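Local coordinates for possible adhesin (PDB 4WA0), which probably helps attach the cell to cellulose as a tapirin adhesin, this chain being its C-terminal beta-helix domain, which binds a magnesium ion, at residues A161-S166 and K182-T187; L175-G180 and G202-S207; F120-V125 and S141-L146. All coordinates share one frame; numbering follows the deposited sequence. Where two conformers were deposited one is given.

Contact 1 (A161-S166 and K182-T187); sequences AVYCNS and KLYLAT
Tyr163 and Tyr184 lie side by side on neighbouring parallel strands, 161-164 and 182-185. Both rings point the same way. From CB, the Tyr163 side chain leaves with CG anti to the carbonyl carbon (chi1 -59°), and Tyr184 makes nearly the same turn, which keeps the two rings in step. CG of Tyr163 only skirts Tyr184 CD1. CD2 comes closer, 3.6 Å from Tyr184 CD1. CE2 is the closest point, 3.4 Å from Tyr184 CD1. CZ then passes Tyr184 CE1 at 3.7 Å, and OH grazes that same carbon at the tip. The planes differ by only 2°, but the rings are slid apart, with centroids 4.5 Å from each other. Tyr163 also meets the ring of Phe210 obliquely.

The strands pair in register. Val162 N donates to Lys182 O, Tyr184 N to Val162 O, Cys164 N to Tyr184 O, and Ala186 N to Cys164 O. Beyond the strand ends, Thr187 OG1 donates to Asn165 O at 2.8 Å, in the carbonyl plane and on a lone pair. On the face opposite the tyrosines, Val162 CG1 packs on Leu183 CD1 at 3.7 Å, and Cys164 CB meets Leu185 CD2 at 3.9 Å. These four residues are buried and look into the beta-helix. Lys182 NZ hydrogen-bonds Ser160 O.

The chemistry is divided by face. Aliphatic groups and sulfur fill the inside, aromatic rings line the partly exposed outside, and backbone hydrogen bonds, with one from the Thr187 hydroxyl, join two successive coils.

Contact 2 (L175-G180 and G202-S207); sequences LILENG and GTISYS
The closest pair of CA atoms is Gly180 CA and Gly202 CA, 4.4 Å apart, where a turn meets the residue just before strand 203-205 without strand pairing. Gly180 belongs to the turn that follows strand 174-177, and its positive phi, 75°, helps the chain to turn there.

One side chain, Leu177, does most of the work. Its CG stands beside the backbone N (chi1 -81°), and this carries the methyl CD2 across to the other segment. CD2 rests 3.8 Å from Thr203 O and 3.9 Å from Thr203 N, so it touches peptide backbone as much as side chain. Gly202 has no side chain, and CD2 lies 4.3 Å from its CA. CD2 also meets the methylene CG1 of Ile204 at 3.9 Å. The other branch of Ile204 is engaged too: CG2 sits 3.5 Å above the plane of the Tyr206 ring, over its centre. Ile204 and Tyr206 both pack on Ile197 as well.

The polar groups here look elsewhere. Gly202 N is held by Asn199 OD1 and lies well short of bonding to Glu178 O, 3.8 Å away. Glu178 points away from strand 203-205. Its carboxylate forms a salt bridge with Lys157 and accepts from Ser158 N.

The two segments share no hydrogen bond. They meet through van der Waals contact between a leucine methyl, a stretch of backbone and an isoleucine. This bond-free packing joins two different faces of the beta-helix near the end of its stack of coils.

Contact 3 (F120-V125 and S141-L146); sequences FSDSNV and SIRGTL
A corner of the beta-helix, where two successive coils bend from one face to the next, brings Ser121 and Ser123 against Ile142 and Gly144. Before the bend, Phe120 and Ser121 pair in parallel with Ser141 and Ile142. Ser121 N donates to Ser141 O at 2.8 Å, and Arg143 N donates to Ser121 O. After it, Val125 N donates to Thr145 O.

Between these pairs the bonding changes. Gly144 N donates to Ser123 O at 2.9 Å, approaching from above the carbonyl plane. The next amide, Thr145 N, turns to a side chain: it meets Asn124 OD1 at 2.9 Å, on a lone pair and almost straight (170°). The Asn124 CG lies anti to the carbonyl carbon (chi1 -50°), and this brings OD1 across to the next coil. ND2 of the same amide donates to Glu105 OE2, so both ends of the group are tied and its rotation is fixed. Within its own coil, Ser121 OG accepts from Ser123 N in an ST turn.

A water bridges the outer side. It donates to Ser121 O and Ser141 OG and accepts from Arg143 NE at 3.3 Å. Ser141 OG also hydrogen-bonds Pro213 O.

Inside, Val125 CG2 meets Ile142 CD1 at 4.0 Å, the two side chains crossing at about a right angle. Val125 CG1 touches Leu146 CD1, also at 4.0 Å. Ile142 CG2 lies 3.4 Å from Ser123 O.

Strand 99-102 flanks the pair beyond Phe120, and strand 161-164 flanks it beyond Ile142, whose side chain reaches Cys164. After the corner, Leu146 and Thr145 pack on strand 166-170. The loop with Tyr212 and Pro213 covers Ser141.

In the fold
The three contacts lie on the same side of the domain centre, near one end of the beta-helix and away from the magnesium site. Contact 3 closes before contact 1 opens; the segments of contacts 1 and 2 alternate along the chain. Strands 119-121, 139-142, 161-164, 182-185 and 203-205 follow one another on one face. Contact 3 also turns the corner onto the face of strands 125-128 and 145-149, and strand 174-177 of contact 2 belongs to a third. Contact 1 touches both others, probably through backbone hydrogen bonds, its centre about 10 Å from that of contact 3 and about 9 Å from that of contact 2. Contacts 2 and 3 do not touch. Together they trace coils stacking towards the solenoid's end.

Contact 1 (A161-S166 and K182-T187)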
# COMPACT_ATOMS: atom_id res chain seq x y z
N ALA A 161 14.36 -2.39 -20.60
CA ALA A 161 15.27 -3.54 -20.46
C ALA A 161 14.61 -4.49 -19.48
O ALA A 161 14.30 -4.13 -18.31
CB ALA A 161 16.62 -3.11 -19.94
N VAL A 162 14.36 -5.72 -19.94
CA VAL A 162 13.63 -6.66 -19.09
C VAL A 162 14.41 -7.96 -19.05
O VAL A 162 14.75 -8.47 -20.12
CB VAL A 162 12.26 -6.92 -19.70
CG1 VAL A 162 11.62 -8.08 -18.99
CG2 VAL A 162 11.43 -5.67 -19.63
N TYR A 163 14.64 -8.51 -17.88
CA TYR A 163 15.50 -9.69 -17.71
C TYR A 163 14.67 -10.74 -16.97
O TYR A 163 14.20 -10.41 -15.90
CB TYR A 163 16.68 -9.33 -16.91
CG TYR A 163 17.58 -8.22 -17.45
CD1 TYR A 163 17.23 -6.91 -17.29
CD2 TYR A 163 18.80 -8.51 -18.12
CE1 TYR A 163 18.03 -5.90 -17.76
CE2 TYR A 163 19.62 -7.50 -18.58
CZ TYR A 163 19.21 -6.20 -18.40
OH TYR A 163 19.97 -5.16 -18.88
N CYS A 164 14.44 -11.92 -17.55
CA CYS A 164 13.60 -13.00 -16.92
C CYS A 164 14.32 -14.32 -17.13
O CYS A 164 15.01 -14.52 -18.11
CB CYS A 164 12.12 -13.20 -17.43
SG CYS A 164 11.28 -11.70 -17.90
N ASN A 165 14.11 -15.24 -16.23
CA ASN A 165 14.57 -16.57 -16.50
C ASN A 165 13.86 -17.29 -17.62
O ASN A 165 14.49 -17.94 -18.44
CB ASN A 165 14.49 -17.44 -15.21
CG ASN A 165 15.06 -18.81 -15.41
OD1 ASN A 165 14.30 -19.78 -15.52
ND2 ASN A 165 16.35 -18.89 -15.61
N SER A 166 12.54 -17.18 -17.65
CA SER A 166 11.70 -17.93 -18.56
C SER A 166 10.44 -17.13 -18.84
O SER A 166 10.03 -16.28 -18.03
CB SER A 166 11.28 -19.27 -17.91
OG SER A 166 12.40 -20.13 -17.77
N LYS A 182 14.27 -4.14 -24.97
CA LYS A 182 15.24 -5.23 -24.98
C LYS A 182 14.74 -6.28 -23.99
O LYS A 182 14.64 -5.97 -22.76
CB LYS A 182 16.60 -4.73 -24.46
CG LYS A 182 17.12 -3.61 -25.37
CD LYS A 182 18.38 -2.88 -24.91
CE LYS A 182 18.17 -2.11 -23.61
NZ LYS A 182 17.13 -1.05 -23.79
N LEU A 183 14.42 -7.48 -24.48
CA LEU A 183 14.05 -8.60 -23.62
C LEU A 183 15.19 -9.63 -23.58
O LEU A 183 15.67 -10.07 -24.64
CB LEU A 183 12.82 -9.32 -24.13
CG LEU A 183 12.27 -10.55 -23.38
CD1 LEU A 183 11.99 -10.23 -21.94
CD2 LEU A 183 11.07 -11.10 -24.16
N TYR A 184 15.58 -10.00 -22.38
CA TYR A 184 16.64 -10.99 -22.15
C TYR A 184 16.05 -12.16 -21.42
O TYR A 184 15.48 -11.95 -20.36
CB TYR A 184 17.83 -10.46 -21.35
CG TYR A 184 18.53 -9.19 -21.86
CD1 TYR A 184 18.04 -7.93 -21.56
CD2 TYR A 184 19.74 -9.27 -22.53
CE1 TYR A 184 18.72 -6.77 -21.99
CE2 TYR A 184 20.39 -8.14 -22.97
CZ TYR A 184 19.88 -6.89 -22.67
OH TYR A 184 20.57 -5.76 -23.05
N LEU A 185 16.15 -13.37 -22.00
CA LEU A 185 15.61 -14.55 -21.39
C LEU A 185 16.73 -15.51 -21.20
O LEU A 185 17.53 -15.71 -22.13
CB LEU A 185 14.53 -15.15 -22.33
CG LEU A 185 13.32 -14.26 -22.56
CD1 LEU A 185 12.42 -14.92 -23.55
CD2 LEU A 185 12.62 -14.02 -21.23
N ALA A 186 16.83 -16.10 -20.02
CA ALA A 186 17.89 -17.10 -19.71
C ALA A 186 17.67 -18.43 -20.43
O ALA A 186 18.55 -19.22 -20.50
CB ALA A 186 17.94 -17.33 -18.21
N THR A 187 16.46 -18.68 -20.87
CA THR A 187 16.05 -19.93 -21.57
C THR A 187 15.36 -19.57 -22.85
O THR A 187 15.17 -18.35 -23.19
CB THR A 187 15.04 -20.71 -20.64
OG1 THR A 187 13.89 -19.88 -20.34
CG2 THR A 187 15.72 -21.11 -19.31

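Contact 2 (L175-G180 and G202-S207)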
# COMPACT_ATOMS: atom_id res chain seq x y z
N LEU A 175 2.61 -10.76 -25.49
CA LEU A 175 3.72 -9.97 -24.94
C LEU A 175 4.10 -9.02 -26.08
O LEU A 175 4.38 -9.50 -27.22
CB LEU A 175 4.90 -10.78 -24.44
CG LEU A 175 6.18 -9.95 -24.18
CD1 LEU A 175 6.01 -9.21 -22.93
CD2 LEU A 175 7.37 -10.89 -23.98
N ILE A 176 4.07 -7.70 -25.80
CA ILE A 176 4.32 -6.68 -26.80
C ILE A 176 5.61 -5.94 -26.50
O ILE A 176 5.78 -5.45 -25.35
CB ILE A 176 3.15 -5.70 -26.85
CG1 ILE A 176 1.86 -6.46 -27.13
CG2 ILE A 176 3.44 -4.59 -27.89
CD1 ILE A 176 0.65 -5.99 -26.36
N LEU A 177 6.53 -5.89 -27.48
CA LEU A 177 7.74 -5.06 -27.34
C LEU A 177 7.59 -3.82 -28.20
O LEU A 177 7.25 -3.91 -29.37
CB LEU A 177 8.99 -5.75 -27.78
CG LEU A 177 9.69 -6.70 -26.84
CD1 LEU A 177 8.88 -7.97 -26.73
CD2 LEU A 177 11.12 -7.02 -27.24
N GLU A 178 7.72 -2.63 -27.57
CA GLU A 178 7.76 -1.40 -28.38
C GLU A 178 9.17 -1.18 -28.87
O GLU A 178 10.14 -1.87 -28.50
CB GLU A 178 7.31 -0.20 -27.56
CG GLU A 178 5.88 -0.30 -27.10
CD GLU A 178 5.41 0.99 -26.38
OE1 GLU A 178 6.26 1.87 -25.95
OE2 GLU A 178 4.17 1.08 -26.28
N ASN A 179 9.31 -0.16 -29.73
CA ASN A 179 10.62 0.14 -30.35
C ASN A 179 11.76 0.28 -29.33
O ASN A 179 11.64 1.03 -28.37
CB ASN A 179 10.45 1.46 -31.11
CG ASN A 179 11.64 1.82 -31.95
OD1 ASN A 179 12.57 2.49 -31.48
ND2 ASN A 179 11.62 1.41 -33.18
N GLY A 180 12.86 -0.42 -29.55
CA GLY A 180 14.05 -0.36 -28.72
C GLY A 180 13.97 -1.06 -27.40
O GLY A 180 14.99 -1.12 -26.67
N GLY A 202 11.78 -3.95 -31.22
CA GLY A 202 12.64 -4.24 -30.11
C GLY A 202 13.55 -5.41 -30.40
O GLY A 202 13.74 -5.83 -31.59
N THR A 203 14.21 -5.95 -29.38
CA THR A 203 15.13 -7.07 -29.58
C THR A 203 14.94 -8.10 -28.48
O THR A 203 14.82 -7.69 -27.31
CB THR A 203 16.61 -6.60 -29.54
OG1 THR A 203 16.72 -5.44 -30.36
CG2 THR A 203 17.57 -7.62 -29.99
N ILE A 204 14.90 -9.40 -28.86
CA ILE A 204 14.77 -10.50 -27.90
C ILE A 204 16.04 -11.29 -27.93
O ILE A 204 16.40 -11.78 -29.03
CB ILE A 204 13.57 -11.41 -28.25
CG1 ILE A 204 12.34 -10.56 -28.42
CG2 ILE A 204 13.41 -12.44 -27.14
CD1 ILE A 204 11.14 -11.23 -29.04
N SER A 205 16.68 -11.52 -26.78
CA SER A 205 17.90 -12.31 -26.68
C SER A 205 17.47 -13.54 -25.92
O SER A 205 17.24 -13.48 -24.69
CB SER A 205 19.02 -11.60 -25.94
OG SER A 205 19.36 -10.38 -26.62
N TYR A 206 17.31 -14.64 -26.66
CA TYR A 206 16.88 -15.92 -26.05
C TYR A 206 18.04 -16.69 -25.52
O TYR A 206 19.11 -16.68 -26.13
CB TYR A 206 16.14 -16.76 -27.05
CG TYR A 206 14.84 -16.22 -27.64
CD1 TYR A 206 13.65 -16.34 -26.94
CD2 TYR A 206 14.78 -15.72 -28.95
CE1 TYR A 206 12.47 -15.91 -27.48
CE2 TYR A 206 13.56 -15.33 -29.51
CZ TYR A 206 12.41 -15.45 -28.75
OH TYR A 206 11.19 -15.05 -29.21
N SER A 207 17.90 -17.40 -24.39
CA SER A 207 19.01 -18.15 -23.78
C SER A 207 20.30 -17.33 -23.76
O SER A 207 21.37 -17.74 -24.28
CB SER A 207 19.23 -19.49 -24.48
OG SER A 207 18.08 -20.32 -24.21

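Contact 3 (F120-V125 and S141-L146)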
# COMPACT_ATOMS: atom_id res chain seq x y z
N PHE A 120 11.00 -5.48 -9.78
CA PHE A 120 11.98 -6.48 -9.31
C PHE A 120 11.26 -7.55 -8.61
O PHE A 120 10.54 -7.23 -7.63
CB PHE A 120 12.95 -5.83 -8.33
CG PHE A 120 13.82 -4.78 -8.93
CD1 PHE A 120 13.40 -3.47 -8.98
CD2 PHE A 120 15.05 -5.12 -9.47
CE1 PHE A 120 14.19 -2.52 -9.59
CE2 PHE A 120 15.84 -4.16 -10.08
CZ PHE A 120 15.38 -2.87 -10.16
N SER A 121 11.38 -8.79 -9.08
CA SER A 121 10.76 -9.92 -8.45
C SER A 121 11.82 -10.96 -8.25
O SER A 121 12.62 -11.25 -9.19
CB SER A 121 9.63 -10.51 -9.27
OG SER A 121 9.37 -11.85 -8.84
N ASP A 122 11.83 -11.57 -7.07
CA ASP A 122 12.79 -12.63 -6.74
C ASP A 122 12.26 -14.01 -7.10
O ASP A 122 12.94 -15.02 -6.90
CB ASP A 122 13.25 -12.55 -5.27
CG ASP A 122 14.16 -11.39 -4.99
OD1 ASP A 122 14.74 -10.82 -5.96
OD2 ASP A 122 14.33 -11.10 -3.76
N SER A 123 11.08 -14.05 -7.73
CA SER A 123 10.43 -15.29 -8.11
C SER A 123 9.64 -15.10 -9.41
O SER A 123 10.12 -14.45 -10.36
CB SER A 123 9.60 -15.81 -6.90
OG SER A 123 8.98 -17.05 -7.17
N ASN A 124 8.47 -15.69 -9.50
CA ASN A 124 7.66 -15.63 -10.69
C ASN A 124 6.71 -14.44 -10.67
O ASN A 124 6.21 -13.98 -9.61
CB ASN A 124 6.87 -16.90 -10.80
CG ASN A 124 7.74 -18.14 -10.63
OD1 ASN A 124 8.76 -18.32 -11.34
ND2 ASN A 124 7.32 -19.00 -9.79
N VAL A 125 6.36 -14.01 -11.90
CA VAL A 125 5.35 -13.00 -12.14
C VAL A 125 4.28 -13.63 -13.04
O VAL A 125 4.60 -13.99 -14.14
CB VAL A 125 5.89 -11.69 -12.71
CG1 VAL A 125 4.78 -10.69 -13.01
CG2 VAL A 125 6.93 -11.11 -11.77
N SER A 141 13.35 -7.00 -13.66
CA SER A 141 14.21 -8.10 -13.30
C SER A 141 13.37 -9.12 -12.57
O SER A 141 12.90 -8.86 -11.42
CB SER A 141 15.34 -7.54 -12.41
OG SER A 141 16.20 -8.57 -11.97
N ILE A 142 13.21 -10.28 -13.23
CA ILE A 142 12.34 -11.36 -12.78
C ILE A 142 13.15 -12.62 -12.71
O ILE A 142 13.51 -13.16 -13.75
CB ILE A 142 11.11 -11.51 -13.71
CG1 ILE A 142 10.35 -10.16 -13.76
CG2 ILE A 142 10.29 -12.73 -13.33
CD1 ILE A 142 9.27 -10.08 -14.80
N ARG A 143 13.40 -13.13 -11.51
CA ARG A 143 14.35 -14.25 -11.38
C ARG A 143 13.76 -15.56 -11.76
O ARG A 143 14.48 -16.51 -12.02
CB ARG A 143 14.93 -14.37 -9.96
CG ARG A 143 15.55 -13.11 -9.41
CD ARG A 143 16.69 -12.70 -10.26
NE ARG A 143 17.45 -11.56 -9.65
CZ ARG A 143 18.70 -11.60 -9.23
NH1 ARG A 143 19.38 -12.75 -9.24
NH2 ARG A 143 19.28 -10.48 -8.76
N GLY A 144 12.44 -15.65 -11.73
CA GLY A 144 11.75 -16.80 -12.22
C GLY A 144 11.10 -16.61 -13.58
O GLY A 144 11.68 -16.06 -14.51
N THR A 145 9.87 -17.05 -13.68
CA THR A 145 9.16 -17.06 -14.89
C THR A 145 8.22 -15.86 -14.95
O THR A 145 7.55 -15.56 -13.96
CB THR A 145 8.33 -18.37 -15.06
OG1 THR A 145 9.21 -19.53 -14.96
CG2 THR A 145 7.48 -18.38 -16.34
N LEU A 146 8.12 -15.26 -16.10
CA LEU A 146 7.07 -14.30 -16.48
C LEU A 146 6.03 -15.15 -17.24
O LEU A 146 6.29 -15.61 -18.34
CB LEU A 146 7.63 -13.17 -17.31
CG LEU A 146 6.61 -12.17 -17.89
CD1 LEU A 146 5.75 -11.56 -16.80
CD2 LEU A 146 7.25 -11.08 -18.79
O HOH W 1 14.92 -9.54 -9.24